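Local coordinates for protein Kiaa0380 (Homo sapiens, PDB 1HTJ) that probably couples heterotrimeric G protein signalling to Rho GTPases, as the RGS-like domain of the guanine nucleotide exchange factor PDZ-RhoGEF, at residues 86-89 against 94-97; 59-64 against 190-195; 141-146 against 151-156. The protein carries 3 engineered substitutions. All coordinates share one frame; numbering follows the deposited sequence.

Contact 1. Residues 86-89 against 94-97; sequences NIFL and PLRV
Ile87 and Phe88, on helix 76-89, offer their carbonyl oxygens to the amides of Leu95 and Val97 in the loop that follows. Two backbone hydrogen bonds result: Leu95 N to Ile87 O, 2.9 Å, and Val97 N to Phe88 O, also 2.9 Å. Two CA-H...O contacts reinforce them, Arg96 CA lying 3.2 Å from Phe88 O and Phe88 CA lying close to Leu95 O.

Apolar contacts sit beside these backbone bonds. Leu95 runs alongside both Ile87 and Phe88, its CD1 3.8 Å from Ile87 CG2, which itself lies over one face of the Phe88 ring. Leu95 O lies at the ring edge, 3.2 Å from Phe88 CD2. Further along, Leu89 CD2 comes within 4.3 Å of Val97 CB. The Phe88 ring also meets that of Phe62, and Leu95 touches Met192 of helix 186-202.

Polar side-chain contact is slight: Arg96, bent at chi2 (73°), brings CD to Phe88 O while its guanidinium lies near Leu89 O without a hydrogen bond. Two helix carbonyls are thus met by amides of the loop, beside which Leu95 and Val97 are buried.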
loop_
_atom_site.group_PDB
_atom_site.type_symbol
_atom_site.label_atom_id
_atom_site.label_comp_id
_atom_site.label_asym_id
_atom_site.label_seq_id
_atom_site.Cartn_x
_atom_site.Cartn_y
_atom_site.Cartn_z
ATOM N N ASN A 86 -2.607 6.672 -13.785
ATOM C CA ASN A 86 -4.032 6.443 -14.059
ATOM C C ASN A 86 -4.838 6.056 -12.821
ATOM O O ASN A 86 -6.009 6.413 -12.698
ATOM C CB ASN A 86 -4.199 5.353 -15.132
ATOM C CG ASN A 86 -3.782 5.832 -16.517
ATOM O OD1 ASN A 86 -4.265 6.854 -16.991
ATOM N ND2 ASN A 86 -2.885 5.099 -17.163
ATOM N N ILE A 87 -4.211 5.327 -11.905
ATOM C CA ILE A 87 -4.902 4.895 -10.703
ATOM C C ILE A 87 -4.958 5.930 -9.590
ATOM O O ILE A 87 -6.002 6.105 -8.935
ATOM C CB ILE A 87 -4.261 3.621 -10.136
ATOM C CG1 ILE A 87 -4.506 2.458 -11.094
ATOM C CG2 ILE A 87 -4.825 3.315 -8.749
ATOM C CD1 ILE A 87 -3.868 1.179 -10.668
ATOM N N PHE A 88 -3.848 6.631 -9.390
ATOM C CA PHE A 88 -3.758 7.585 -8.293
ATOM C C PHE A 88 -3.660 9.071 -8.582
ATOM O O PHE A 88 -4.143 9.873 -7.793
ATOM C CB PHE A 88 -2.546 7.244 -7.411
ATOM C CG PHE A 88 -2.483 5.805 -6.978
ATOM C CD1 PHE A 88 -1.669 4.905 -7.644
ATOM C CD2 PHE A 88 -3.226 5.359 -5.884
ATOM C CE1 PHE A 88 -1.589 3.585 -7.231
ATOM C CE2 PHE A 88 -3.157 4.040 -5.463
ATOM C CZ PHE A 88 -2.336 3.147 -6.136
ATOM N N LEU A 89 -3.054 9.450 -9.697
ATOM C CA LEU A 89 -2.823 10.864 -9.917
ATOM C C LEU A 89 -3.534 11.652 -10.982
ATOM O O LEU A 89 -3.565 12.881 -10.908
ATOM C CB LEU A 89 -1.319 11.085 -10.079
ATOM C CG LEU A 89 -0.447 10.432 -9.006
ATOM C CD1 LEU A 89 1.015 10.545 -9.400
ATOM C CD2 LEU A 89 -0.716 11.089 -7.655
ATOM N N PRO A 94 -9.324 6.700 -9.819
ATOM C CA PRO A 94 -10.212 6.061 -8.833
ATOM C C PRO A 94 -9.690 6.107 -7.390
ATOM O O PRO A 94 -10.469 6.226 -6.449
ATOM C CB PRO A 94 -10.355 4.635 -9.366
ATOM C CG PRO A 94 -9.062 4.417 -10.105
ATOM C CD PRO A 94 -8.855 5.728 -10.824
ATOM N N LEU A 95 -8.375 5.998 -7.221
ATOM C CA LEU A 95 -7.757 6.045 -5.893
ATOM C C LEU A 95 -6.903 7.306 -5.827
ATOM O O LEU A 95 -5.711 7.280 -5.487
ATOM C CB LEU A 95 -6.888 4.811 -5.668
ATOM C CG LEU A 95 -7.597 3.467 -5.823
ATOM C CD1 LEU A 95 -6.606 2.345 -5.480
ATOM C CD2 LEU A 95 -8.836 3.416 -4.917
ATOM N N ARG A 96 -7.552 8.411 -6.159
ATOM C CA ARG A 96 -6.932 9.716 -6.208
ATOM C C ARG A 96 -6.207 10.176 -4.963
ATOM O O ARG A 96 -6.720 10.111 -3.852
ATOM C CB ARG A 96 -7.973 10.765 -6.573
ATOM C CG ARG A 96 -7.395 12.153 -6.817
ATOM C CD ARG A 96 -6.657 12.195 -8.143
ATOM N NE ARG A 96 -6.038 13.492 -8.393
ATOM C CZ ARG A 96 -6.690 14.651 -8.365
ATOM N NH1 ARG A 96 -7.995 14.685 -8.096
ATOM N NH2 ARG A 96 -6.030 15.783 -8.604
ATOM N N VAL A 97 -4.990 10.642 -5.177
ATOM C CA VAL A 97 -4.177 11.190 -4.119
ATOM C C VAL A 97 -3.924 12.614 -4.599
ATOM O O VAL A 97 -3.393 12.833 -5.685
ATOM C CB VAL A 97 -2.841 10.444 -3.970
ATOM C CG1 VAL A 97 -1.933 11.207 -3.028
ATOM C CG2 VAL A 97 -3.085 9.043 -3.439
#

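Contact 2. Residues 59-64 against 190-195; sequences PLLFYL and APMDFA
In the all-helical bundle of this RGS-like domain, helix 58-69 meets the C-terminal helix 186-202 through one leucine set against two residues of the facing helix. Leu61 points at its neighbour and touches both Met192, a selenomethionine here, and Ala195, which lie three positions apart on the same side of helix 186-202. The backbones come close at this point, Leu61 CA and Ala195 CA being 6.0 Å apart, and the small methyl of Ala195 suits so near an approach.

Leu61 CD1 does most of the touching at Met192, while Leu61 CB and CD2 meet Ala195 CB. CD1 comes against the near side of helix 186-202, 3.8 Å from Met192 CA and 4.0 Å from Met192 CB, whereas Leu61 CB faces Ala195 CB, also at 4.0 Å. Leu61 CD2 comes to 4.2 Å from the same Ala195 CB. With CG anti to the carbonyl carbon (chi1 -76°) and CD1 extended (chi2 -176°), the leucine reaches straight across, and the side chain of Met192 runs at about a right angle to it. Met192 also packs on Phe52 of helix 41-54, as Leu61 does.

No hydrogen bond joins the two segments, and all three touching residues are buried. Such purely apolar packing between helices distant in sequence is typical of the core of a helical bundle, the architecture of the RGS family.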
loop_
_atom_site.group_PDB
_atom_site.type_symbol
_atom_site.label_atom_id
_atom_site.label_comp_id
_atom_site.label_asym_id
_atom_site.label_seq_id
_atom_site.Cartn_x
_atom_site.Cartn_y
_atom_site.Cartn_z
ATOM N N PRO A 59 -3.870 6.893 -0.310
ATOM C CA PRO A 59 -2.514 7.280 0.101
ATOM C C PRO A 59 -1.515 6.167 0.339
ATOM O O PRO A 59 -0.372 6.260 -0.133
ATOM C CB PRO A 59 -2.744 8.139 1.353
ATOM C CG PRO A 59 -4.066 7.681 1.867
ATOM C CD PRO A 59 -4.877 7.464 0.602
ATOM N N LEU A 60 -1.923 5.124 1.062
ATOM C CA LEU A 60 -1.006 4.031 1.335
ATOM C C LEU A 60 -0.740 3.159 0.128
ATOM O O LEU A 60 0.402 2.738 -0.087
ATOM C CB LEU A 60 -1.520 3.162 2.483
ATOM C CG LEU A 60 -0.646 1.957 2.825
ATOM C CD1 LEU A 60 0.782 2.426 3.111
ATOM C CD2 LEU A 60 -1.227 1.225 4.037
ATOM N N LEU A 61 -1.779 2.858 -0.650
ATOM C CA LEU A 61 -1.569 2.024 -1.823
ATOM C C LEU A 61 -0.692 2.782 -2.802
ATOM O O LEU A 61 0.165 2.196 -3.472
ATOM C CB LEU A 61 -2.901 1.626 -2.484
ATOM C CG LEU A 61 -3.711 0.534 -1.764
ATOM C CD1 LEU A 61 -4.956 0.184 -2.586
ATOM C CD2 LEU A 61 -2.829 -0.719 -1.567
ATOM N N PHE A 62 -0.906 4.087 -2.883
ATOM C CA PHE A 62 -0.103 4.916 -3.763
ATOM C C PHE A 62 1.355 4.835 -3.296
ATOM O O PHE A 62 2.274 4.540 -4.076
ATOM C CB PHE A 62 -0.572 6.366 -3.702
ATOM C CG PHE A 62 0.392 7.319 -4.326
ATOM C CD1 PHE A 62 0.706 7.218 -5.688
ATOM C CD2 PHE A 62 1.053 8.273 -3.549
ATOM C CE1 PHE A 62 1.662 8.047 -6.261
ATOM C CE2 PHE A 62 2.014 9.112 -4.119
ATOM C CZ PHE A 62 2.319 8.997 -5.478
ATOM N N TYR A 63 1.550 5.089 -2.005
ATOM C CA TYR A 63 2.875 5.060 -1.405
ATOM C C TYR A 63 3.599 3.733 -1.687
ATOM O O TYR A 63 4.782 3.716 -2.055
ATOM C CB TYR A 63 2.754 5.270 0.112
ATOM C CG TYR A 63 4.075 5.273 0.823
ATOM C CD1 TYR A 63 4.675 6.468 1.203
ATOM C CD2 TYR A 63 4.739 4.082 1.095
ATOM C CE1 TYR A 63 5.912 6.475 1.843
ATOM C CE2 TYR A 63 5.979 4.077 1.733
ATOM C CZ TYR A 63 6.556 5.276 2.106
ATOM O OH TYR A 63 7.762 5.277 2.763
ATOM N N LEU A 64 2.880 2.628 -1.506
ATOM C CA LEU A 64 3.444 1.309 -1.721
ATOM C C LEU A 64 3.811 1.073 -3.190
ATOM O O LEU A 64 4.778 0.357 -3.500
ATOM C CB LEU A 64 2.457 0.236 -1.242
ATOM C CG LEU A 64 2.235 0.145 0.279
ATOM C CD1 LEU A 64 1.161 -0.880 0.594
ATOM C CD2 LEU A 64 3.536 -0.245 0.960
ATOM N N ALA A 190 -10.720 -3.333 -8.556
ATOM C CA ALA A 190 -9.719 -3.656 -9.563
ATOM C C ALA A 190 -8.442 -2.843 -9.309
ATOM O O ALA A 190 -7.357 -3.410 -9.181
ATOM C CB ALA A 190 -10.272 -3.391 -10.999
ATOM N N PRO A 191 -8.550 -1.506 -9.242
ATOM C CA PRO A 191 -7.315 -0.746 -8.994
ATOM C C PRO A 191 -6.659 -1.082 -7.651
ATOM O O PRO A 191 -5.432 -1.168 -7.556
ATOM C CB PRO A 191 -7.763 0.720 -9.111
ATOM C CG PRO A 191 -9.240 0.673 -8.789
ATOM C CD PRO A 191 -9.676 -0.598 -9.522
HETATM N N MSE A 192 -7.467 -1.282 -6.616
HETATM C CA MSE A 192 -6.938 -1.641 -5.302
HETATM C C MSE A 192 -6.231 -3.006 -5.394
HETATM O O MSE A 192 -5.179 -3.228 -4.808
HETATM C CB MSE A 192 -8.083 -1.725 -4.280
HETATM C CG MSE A 192 -8.757 -0.387 -3.941
HETATM SE SE MSE A 192 -10.394 -0.644 -2.900
HETATM C CE MSE A 192 -9.661 -1.294 -1.229
ATOM N N ASP A 193 -6.826 -3.929 -6.131
ATOM C CA ASP A 193 -6.241 -5.251 -6.283
ATOM C C ASP A 193 -4.918 -5.129 -7.050
ATOM O O ASP A 193 -3.927 -5.772 -6.703
ATOM C CB ASP A 193 -7.214 -6.165 -7.035
ATOM C CG ASP A 193 -6.700 -7.586 -7.159
ATOM O OD1 ASP A 193 -6.750 -8.353 -6.178
ATOM O OD2 ASP A 193 -6.221 -7.935 -8.249
ATOM N N PHE A 194 -4.901 -4.296 -8.086
ATOM C CA PHE A 194 -3.682 -4.112 -8.857
ATOM C C PHE A 194 -2.571 -3.548 -7.969
ATOM O O PHE A 194 -1.456 -4.060 -7.959
ATOM C CB PHE A 194 -3.913 -3.147 -10.008
ATOM C CG PHE A 194 -2.684 -2.882 -10.814
ATOM C CD1 PHE A 194 -2.397 -3.643 -11.941
ATOM C CD2 PHE A 194 -1.791 -1.885 -10.436
ATOM C CE1 PHE A 194 -1.232 -3.415 -12.685
ATOM C CE2 PHE A 194 -0.627 -1.652 -11.171
ATOM C CZ PHE A 194 -0.353 -2.421 -12.299
ATOM N N ALA A 195 -2.883 -2.486 -7.232
ATOM C CA ALA A 195 -1.899 -1.837 -6.360
ATOM C C ALA A 195 -1.391 -2.789 -5.278
ATOM O O ALA A 195 -0.185 -2.917 -5.041
ATOM C CB ALA A 195 -2.510 -0.595 -5.727
#

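Contact 3. Residues 141-146 against 151-156; sequences TKRTLG and YGENDL
The two backbones stay well apart, Arg143 CA lying 9.1 Å from Glu153 CA, so long side chains bridge the end of helix 118-144 and the loop that follows it. Arg143 and Glu153 form the stronger link. Arg143 grips the carboxylate side-on: its NE bonds the syn lone pair of Glu153 OE2 at 2.6 Å, and its NH2 gives a hydrogen bond of 3.0 Å to Glu153 OE1. A longer NE to OE1 bond is weak. The two flat groups are only 13° from coplanar, as expected where two nitrogens bind two oxygens of a salt bridge. Arg143 bends at chi3 (77°) to turn its NE edge to the carboxylate.

At the end of 141-146 the helix closes in a Schellman motif, with Gly146 at positive phi as the C-prime residue, Leu147 N bonding Lys142 O and Gly146 N bonding Arg143 O at 2.7 Å. The chain leaves the helix there, and seven residues after Gly146 Glu153 faces Arg143. Both charged groups have further partners: Arg143 NH1 forms a salt bridge with Asp28, near the start of the modelled chain, and Glu153 OE2 hydrogen-bonds to Tyr139 OH. The carboxylate is consequently held by two residues of helix 118-144.

Lys142 and Tyr151 meet more indirectly. Lys142 CD is 4.2 Å from Tyr151 OH, and one water joins their polar ends, accepting from Lys142 NZ at 2.8 Å and lying 2.9 Å from Tyr151 OH. That hydroxyl is also hydrogen-bonded to Gln54 NE2, tying the loop to the end of helix 41-54.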
loop_
_atom_site.group_PDB
_atom_site.type_symbol
_atom_site.label_atom_id
_atom_site.label_comp_id
_atom_site.label_asym_id
_atom_site.label_seq_id
_atom_site.Cartn_x
_atom_site.Cartn_y
_atom_site.Cartn_z
ATOM N N THR A 141 -5.365 2.813 17.578
ATOM C CA THR A 141 -6.493 3.011 18.466
ATOM C C THR A 141 -7.314 1.719 18.475
ATOM O O THR A 141 -7.740 1.269 19.531
ATOM C CB THR A 141 -7.364 4.196 17.994
ATOM O OG1 THR A 141 -6.616 5.412 18.126
ATOM C CG2 THR A 141 -8.650 4.283 18.807
ATOM N N LYS A 142 -7.527 1.126 17.297
ATOM C CA LYS A 142 -8.277 -0.137 17.183
ATOM C C LYS A 142 -7.594 -1.218 18.027
ATOM O O LYS A 142 -8.264 -2.035 18.665
ATOM C CB LYS A 142 -8.339 -0.618 15.725
ATOM C CG LYS A 142 -9.108 0.297 14.788
ATOM C CD LYS A 142 -10.588 0.105 14.960
ATOM C CE LYS A 142 -11.397 1.152 14.220
ATOM N NZ LYS A 142 -12.867 0.815 14.318
ATOM N N ARG A 143 -6.260 -1.222 18.021
ATOM C CA ARG A 143 -5.501 -2.197 18.805
ATOM C C ARG A 143 -5.753 -1.945 20.311
ATOM O O ARG A 143 -6.083 -2.865 21.072
ATOM C CB ARG A 143 -4.003 -2.098 18.483
ATOM C CG ARG A 143 -3.686 -2.233 16.994
ATOM C CD ARG A 143 -2.189 -2.370 16.690
ATOM N NE ARG A 143 -1.683 -3.710 16.982
ATOM C CZ ARG A 143 -0.667 -3.969 17.806
ATOM N NH1 ARG A 143 -0.033 -2.982 18.422
ATOM N NH2 ARG A 143 -0.309 -5.220 18.051
ATOM N N THR A 144 -5.597 -0.695 20.732
ATOM C CA THR A 144 -5.831 -0.319 22.117
ATOM C C THR A 144 -7.227 -0.764 22.561
ATOM O O THR A 144 -7.456 -1.065 23.740
ATOM C CB THR A 144 -5.722 1.201 22.287
ATOM O OG1 THR A 144 -4.373 1.616 22.004
ATOM C CG2 THR A 144 -6.092 1.608 23.699
ATOM N N LEU A 145 -8.164 -0.808 21.614
ATOM C CA LEU A 145 -9.535 -1.204 21.924
ATOM C C LEU A 145 -9.763 -2.702 21.816
ATOM O O LEU A 145 -10.903 -3.168 21.930
ATOM C CB LEU A 145 -10.508 -0.481 21.000
ATOM C CG LEU A 145 -10.558 1.047 21.096
ATOM C CD1 LEU A 145 -11.452 1.597 20.023
ATOM C CD2 LEU A 145 -11.061 1.474 22.480
ATOM N N GLY A 146 -8.684 -3.452 21.595
ATOM C CA GLY A 146 -8.771 -4.899 21.475
ATOM C C GLY A 146 -9.481 -5.389 20.225
ATOM O O GLY A 146 -10.108 -6.445 20.244
ATOM N N TYR A 151 -8.842 -7.864 12.307
ATOM C CA TYR A 151 -8.031 -7.592 11.140
ATOM C C TYR A 151 -6.856 -8.520 10.909
ATOM O O TYR A 151 -5.917 -8.141 10.212
ATOM C CB TYR A 151 -7.534 -6.165 11.214
ATOM C CG TYR A 151 -8.657 -5.192 11.430
ATOM C CD1 TYR A 151 -8.962 -4.712 12.709
ATOM C CD2 TYR A 151 -9.428 -4.762 10.358
ATOM C CE1 TYR A 151 -10.006 -3.823 12.905
ATOM C CE2 TYR A 151 -10.470 -3.883 10.540
ATOM C CZ TYR A 151 -10.755 -3.415 11.812
ATOM O OH TYR A 151 -11.813 -2.540 11.970
ATOM N N GLY A 152 -6.906 -9.719 11.496
ATOM C CA GLY A 152 -5.846 -10.697 11.319
ATOM C C GLY A 152 -4.740 -10.744 12.369
ATOM O O GLY A 152 -3.787 -11.516 12.229
ATOM N N GLU A 153 -4.849 -9.958 13.435
ATOM C CA GLU A 153 -3.783 -9.951 14.426
ATOM C C GLU A 153 -3.541 -11.270 15.126
ATOM O O GLU A 153 -2.492 -11.467 15.720
ATOM C CB GLU A 153 -3.985 -8.826 15.444
ATOM C CG GLU A 153 -3.766 -7.466 14.812
ATOM C CD GLU A 153 -3.111 -6.474 15.741
ATOM O OE1 GLU A 153 -2.410 -6.918 16.665
ATOM O OE2 GLU A 153 -3.282 -5.254 15.540
ATOM N N ASN A 154 -4.490 -12.191 15.052
ATOM C CA ASN A 154 -4.270 -13.484 15.676
ATOM C C ASN A 154 -3.119 -14.180 14.977
ATOM O O ASN A 154 -2.229 -14.725 15.624
ATOM C CB ASN A 154 -5.522 -14.350 15.580
ATOM C CG ASN A 154 -6.450 -14.131 16.747
ATOM O OD1 ASN A 154 -6.248 -13.215 17.550
ATOM N ND2 ASN A 154 -7.475 -14.969 16.858
ATOM N N ASP A 155 -3.136 -14.137 13.648
ATOM C CA ASP A 155 -2.104 -14.780 12.855
ATOM C C ASP A 155 -0.724 -14.249 13.177
ATOM O O ASP A 155 0.261 -14.926 12.932
ATOM C CB ASP A 155 -2.392 -14.593 11.368
ATOM C CG ASP A 155 -3.816 -14.964 11.007
ATOM O OD1 ASP A 155 -4.319 -15.950 11.585
ATOM O OD2 ASP A 155 -4.423 -14.276 10.148
ATOM N N LEU A 156 -0.649 -13.039 13.725
ATOM C CA LEU A 156 0.641 -12.446 14.071
ATOM C C LEU A 156 1.293 -13.226 15.200
ATOM O O LEU A 156 2.513 -13.209 15.348
ATOM C CB LEU A 156 0.477 -10.983 14.496
ATOM C CG LEU A 156 0.106 -9.950 13.428
ATOM C CD1 LEU A 156 0.313 -8.563 13.996
ATOM C CD2 LEU A 156 0.968 -10.126 12.198
HETATM O O HOH W 1 -13.493 -1.884 14.191
#

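In the fold
Contacts 1 and 2 are neighbours, with centres 9 Å apart. Val97 of contact 1 packs on Phe62, and Ile87 on Phe194, so helices 58-69, 76-89 and 186-202 pack together around these two contacts. Contact 3 lies at the other end of the domain, its centre 29 Å from contact 1 and 22 Å from contact 2, on the opposite side of the chain's centre from contact 1. Along the sequence, contacts 1 and 3 follow one another inside the long loop closed by contact 2. Contact 2 joins helices far apart in sequence in the buried interior, while contacts 1 and 3 each hold the loop after a helix to that helix, contact 3 by a salt bridge and a water.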